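PDB 2EG4: probable thiosulfate sulfurtransferase from Thermus thermophilus, which probably transfers sulfur from thiosulfate to an acceptor such as cyanide, as rhodaneses do, and binds a zinc ion. Local coordinates for residues R15-A26 with W96-P106. Sequence-based numbering, arbitrary orientation.
Sequences RPAYEAGHLPGA and WEPYATEKEEP. With SO4 (sulfate ion), chain F.
The chi1 of H22, 47°, sets CG between its own N and C and turns the ring back towards 96-106, under E102 O, while E102 sends CG anti to its own N (chi1 -179°) and runs on extended past the ring to the turn beyond. The histidine is thereby held from several directions. One face receives the carbonyl oxygen of E102, the other the ring of Y18; ND1 donates a nearly straight bond to L23 O at 3.2 Å, and NE2 makes a weak one to K103 O. Beyond it, OE1 of E102 accepts the amide of G25 at 2.9 Å from above the carboxylate plane, gripping the type II turn L23-A26, whose own A26 N reaches L23 O from the face opposite to H22 ND1. Two backbone bonds, H22 N to E102 O and E102 N to H22 O, both 2.8 Å, make a single antiparallel bridge, and T101 and E102 together facing H22 form a classic beta bulge. In this rhodanese-like domain, the chain following strand 89-92, at one margin of the parallel sheet, returns to the link between helix 15-20 and strand 27-28, at the other margin. L23 supplies the apolar end, its CD1 lying 3.9 Å from CE3 of W96, whose indole NH is bonded to D68 O, and its CG packing against CB of Y99. At the polar end R15 forms an end-on, two-pronged salt bridge with E105, NH2 to OE1 at 2.7 Å and NH1 to OE2 at 3.0 Å, guanidinium and carboxylate planes 25° apart. NH1 forms a second with E19 OE2, making a three-residue network, and NE and NH2 hold a sulfate, probably from the crystallisation liquor, that is also hydrogen-bonded by H28 ND1. Between these ends the hydroxyl of Y18 donates to A26 O at 2.6 Å and touches CD of P106.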
loop_
_atom_site.group_PDB
_atom_site.type_symbol
_atom_site.label_atom_id
_atom_site.label_comp_id
_atom_site.label_asym_id
_atom_site.label_seq_id
_atom_site.Cartn_x
_atom_site.Cartn_y
_atom_site.Cartn_z
ATOM N N ARG A 15 15.383 -6.191 7.160
ATOM C CA ARG A 15 16.207 -5.853 8.309
ATOM C C ARG A 15 17.719 -5.919 8.081
ATOM O O ARG A 15 18.443 -5.060 8.569
ATOM C CB ARG A 15 15.803 -6.709 9.528
ATOM C CG ARG A 15 16.617 -6.421 10.793
ATOM C CD ARG A 15 15.841 -6.809 12.061
ATOM N NE ARG A 15 14.995 -5.718 12.549
ATOM C CZ ARG A 15 15.451 -4.626 13.161
ATOM N NH1 ARG A 15 16.753 -4.473 13.370
ATOM N NH2 ARG A 15 14.605 -3.677 13.556
ATOM N N PRO A 16 18.217 -6.933 7.356
ATOM C CA PRO A 16 19.668 -7.006 7.125
ATOM C C PRO A 16 20.209 -5.718 6.504
ATOM O O PRO A 16 21.236 -5.188 6.924
ATOM C CB PRO A 16 19.806 -8.189 6.171
ATOM C CG PRO A 16 18.703 -9.094 6.606
ATOM C CD PRO A 16 17.538 -8.124 6.811
ATOM N N ALA A 17 19.506 -5.229 5.494
ATOM C CA ALA A 17 19.913 -4.003 4.821
ATOM C C ALA A 17 19.839 -2.834 5.793
ATOM O O ALA A 17 20.729 -1.991 5.843
ATOM C CB ALA A 17 19.022 -3.750 3.619
ATOM N N TYR A 18 18.753 -2.765 6.552
ATOM C CA TYR A 18 18.593 -1.707 7.533
ATOM C C TYR A 18 19.779 -1.721 8.521
ATOM O O TYR A 18 20.363 -0.682 8.828
ATOM C CB TYR A 18 17.297 -1.929 8.307
ATOM C CG TYR A 18 17.081 -0.949 9.437
ATOM C CD1 TYR A 18 16.589 0.335 9.198
ATOM C CD2 TYR A 18 17.324 -1.324 10.758
ATOM C CE1 TYR A 18 16.332 1.223 10.249
ATOM C CE2 TYR A 18 17.081 -0.432 11.816
ATOM C CZ TYR A 18 16.587 0.829 11.552
ATOM O OH TYR A 18 16.366 1.742 12.569
ATOM N N GLU A 19 20.118 -2.911 9.004
ATOM C CA GLU A 19 21.204 -3.045 9.965
ATOM C C GLU A 19 22.583 -2.720 9.388
ATOM O O GLU A 19 23.504 -2.324 10.124
ATOM C CB GLU A 19 21.157 -4.449 10.581
ATOM C CG GLU A 19 20.018 -4.538 11.607
ATOM C CD GLU A 19 19.888 -5.898 12.268
ATOM O OE1 GLU A 19 20.858 -6.675 12.234
ATOM O OE2 GLU A 19 18.809 -6.182 12.832
ATOM N N ALA A 20 22.723 -2.865 8.074
ATOM C CA ALA A 20 23.990 -2.572 7.408
ATOM C C ALA A 20 24.222 -1.059 7.309
ATOM O O ALA A 20 25.355 -0.596 7.095
ATOM C CB ALA A 20 23.997 -3.207 6.015
ATOM N N GLY A 21 23.149 -0.293 7.479
ATOM C CA GLY A 21 23.235 1.148 7.410
ATOM C C GLY A 21 21.910 1.766 6.962
ATOM O O GLY A 21 21.386 1.423 5.899
ATOM N N HIS A 22 21.383 2.668 7.780
ATOM C CA HIS A 22 20.131 3.360 7.487
ATOM C C HIS A 22 20.287 4.859 7.729
ATOM O O HIS A 22 21.304 5.322 8.280
ATOM C CB HIS A 22 18.993 2.802 8.353
ATOM C CG HIS A 22 19.338 2.659 9.811
ATOM N ND1 HIS A 22 19.222 3.690 10.716
ATOM C CD2 HIS A 22 19.772 1.589 10.517
ATOM C CE1 HIS A 22 19.562 3.261 11.920
ATOM N NE2 HIS A 22 19.901 1.988 11.827
ATOM N N LEU A 23 19.312 5.651 7.304
ATOM C CA LEU A 23 19.450 7.083 7.537
ATOM C C LEU A 23 19.387 7.361 9.041
ATOM O O LEU A 23 18.680 6.691 9.791
ATOM C CB LEU A 23 18.375 7.869 6.787
ATOM C CG LEU A 23 18.748 8.229 5.335
ATOM C CD1 LEU A 23 18.988 6.966 4.495
ATOM C CD2 LEU A 23 17.621 9.052 4.717
ATOM N N PRO A 24 20.155 8.352 9.508
ATOM C CA PRO A 24 20.123 8.644 10.951
ATOM C C PRO A 24 18.704 8.854 11.466
ATOM O O PRO A 24 17.944 9.645 10.905
ATOM C CB PRO A 24 20.968 9.915 11.065
ATOM C CG PRO A 24 21.995 9.722 9.964
ATOM C CD PRO A 24 21.155 9.171 8.802
ATOM N N GLY A 25 18.358 8.144 12.529
ATOM C CA GLY A 25 17.039 8.305 13.117
ATOM C C GLY A 25 15.917 7.538 12.433
ATOM O O GLY A 25 14.785 7.553 12.903
ATOM N N ALA A 26 16.221 6.861 11.331
ATOM C CA ALA A 26 15.163 6.124 10.628
ATOM C C ALA A 26 14.709 4.879 11.367
ATOM O O ALA A 26 15.511 4.136 11.925
ATOM C CB ALA A 26 15.636 5.753 9.220
ATOM N N TRP A 96 18.581 8.581 -1.362
ATOM C CA TRP A 96 18.815 8.489 0.072
ATOM C C TRP A 96 20.053 7.637 0.429
ATOM O O TRP A 96 20.562 7.720 1.546
ATOM C CB TRP A 96 17.583 7.837 0.767
ATOM C CG TRP A 96 17.171 6.512 0.150
ATOM C CD1 TRP A 96 16.227 6.313 -0.816
ATOM C CD2 TRP A 96 17.730 5.221 0.432
ATOM N NE1 TRP A 96 16.163 4.985 -1.159
ATOM C CE2 TRP A 96 17.080 4.293 -0.408
ATOM C CE3 TRP A 96 18.721 4.762 1.313
ATOM C CZ2 TRP A 96 17.389 2.939 -0.396
ATOM C CZ3 TRP A 96 19.027 3.410 1.332
ATOM C CH2 TRP A 96 18.364 2.513 0.480
ATOM N N GLU A 97 20.509 6.826 -0.523
ATOM C CA GLU A 97 21.591 5.874 -0.305
ATOM C C GLU A 97 22.886 6.438 0.255
ATOM O O GLU A 97 23.534 5.780 1.073
ATOM C CB GLU A 97 21.847 5.071 -1.589
ATOM C CG GLU A 97 20.612 4.246 -2.054
ATOM C CD GLU A 97 19.696 4.972 -3.059
ATOM O OE1 GLU A 97 19.742 6.211 -3.171
ATOM O OE2 GLU A 97 18.907 4.281 -3.735
ATOM N N PRO A 98 23.277 7.653 -0.158
ATOM C CA PRO A 98 24.527 8.218 0.379
ATOM C C PRO A 98 24.447 8.488 1.883
ATOM O O PRO A 98 25.481 8.608 2.568
ATOM C CB PRO A 98 24.669 9.534 -0.390
ATOM C CG PRO A 98 24.037 9.213 -1.720
ATOM C CD PRO A 98 22.783 8.449 -1.293
ATOM N N TYR A 99 23.219 8.593 2.388
ATOM C CA TYR A 99 22.970 8.925 3.794
ATOM C C TYR A 99 22.645 7.747 4.697
ATOM O O TYR A 99 22.353 7.943 5.878
ATOM C CB TYR A 99 21.831 9.945 3.865
ATOM C CG TYR A 99 22.070 11.141 2.970
ATOM C CD1 TYR A 99 22.970 12.141 3.342
ATOM C CD2 TYR A 99 21.489 11.214 1.709
ATOM C CE1 TYR A 99 23.291 13.172 2.471
ATOM C CE2 TYR A 99 21.801 12.242 0.830
ATOM C CZ TYR A 99 22.712 13.213 1.222
ATOM O OH TYR A 99 23.071 14.201 0.333
ATOM N N ALA A 100 22.698 6.534 4.151
ATOM C CA ALA A 100 22.391 5.305 4.900
ATOM C C ALA A 100 23.645 4.877 5.668
ATOM O O ALA A 100 24.234 3.827 5.425
ATOM C CB ALA A 100 21.932 4.203 3.910
ATOM N N THR A 101 24.023 5.721 6.624
ATOM C CA THR A 101 25.253 5.533 7.400
ATOM C C THR A 101 25.122 5.035 8.832
ATOM O O THR A 101 26.118 4.618 9.449
ATOM C CB THR A 101 25.990 6.871 7.484
ATOM O OG1 THR A 101 25.129 7.835 8.113
ATOM C CG2 THR A 101 26.359 7.382 6.088
ATOM N N GLU A 102 23.914 5.097 9.373
ATOM C CA GLU A 102 23.702 4.716 10.761
ATOM C C GLU A 102 23.404 3.243 10.964
ATOM O O GLU A 102 22.557 2.660 10.285
ATOM C CB GLU A 102 22.588 5.584 11.353
ATOM C CG GLU A 102 22.275 5.318 12.833
ATOM C CD GLU A 102 21.194 6.239 13.369
ATOM O OE1 GLU A 102 19.996 5.874 13.297
ATOM O OE2 GLU A 102 21.533 7.343 13.852
ATOM N N LYS A 103 24.106 2.642 11.919
ATOM C CA LYS A 103 23.924 1.228 12.223
ATOM C C LYS A 103 23.027 1.015 13.446
ATOM O O LYS A 103 22.212 0.088 13.473
ATOM C CB LYS A 103 25.281 0.564 12.459
ATOM C CG LYS A 103 25.733 -0.357 11.341
ATOM C CD LYS A 103 25.869 0.381 10.015
ATOM C CE LYS A 103 26.980 1.422 10.046
ATOM N NZ LYS A 103 27.360 1.848 8.664
ATOM N N GLU A 104 23.170 1.881 14.446
ATOM C CA GLU A 104 22.382 1.782 15.674
ATOM C C GLU A 104 20.905 2.032 15.390
ATOM O O GLU A 104 20.549 2.938 14.636
ATOM C CB GLU A 104 22.878 2.800 16.706
ATOM C CG GLU A 104 22.555 4.253 16.335
ATOM C CD GLU A 104 22.864 5.245 17.448
ATOM O OE1 GLU A 104 22.503 4.963 18.615
ATOM O OE2 GLU A 104 23.452 6.314 17.152
ATOM N N GLU A 105 20.044 1.239 16.013
ATOM C CA GLU A 105 18.609 1.388 15.812
ATOM C C GLU A 105 18.049 2.328 16.868
ATOM O O GLU A 105 18.254 2.121 18.066
ATOM C CB GLU A 105 17.935 0.020 15.906
ATOM C CG GLU A 105 16.456 0.042 15.583
ATOM C CD GLU A 105 15.907 -1.341 15.351
ATOM O OE1 GLU A 105 14.707 -1.460 15.036
ATOM O OE2 GLU A 105 16.678 -2.319 15.480
ATOM N N PRO A 106 17.336 3.379 16.443
ATOM C CA PRO A 106 16.777 4.316 17.418
ATOM C C PRO A 106 15.746 3.679 18.339
ATOM O O PRO A 106 15.111 2.681 17.989
ATOM C CB PRO A 106 16.179 5.416 16.541
ATOM C CG PRO A 106 15.789 4.678 15.291
ATOM C CD PRO A 106 16.945 3.739 15.066
HETATM S S SO4 F . 11.454 -5.426 12.846
HETATM O O1 SO4 F . 12.383 -6.315 12.076
HETATM O O2 SO4 F . 10.059 -5.574 12.312
HETATM O O3 SO4 F . 11.478 -5.815 14.295
HETATM O O4 SO4 F . 11.892 -3.998 12.704
HETATM O O HOH W 1 23.391 -2.892 12.845
#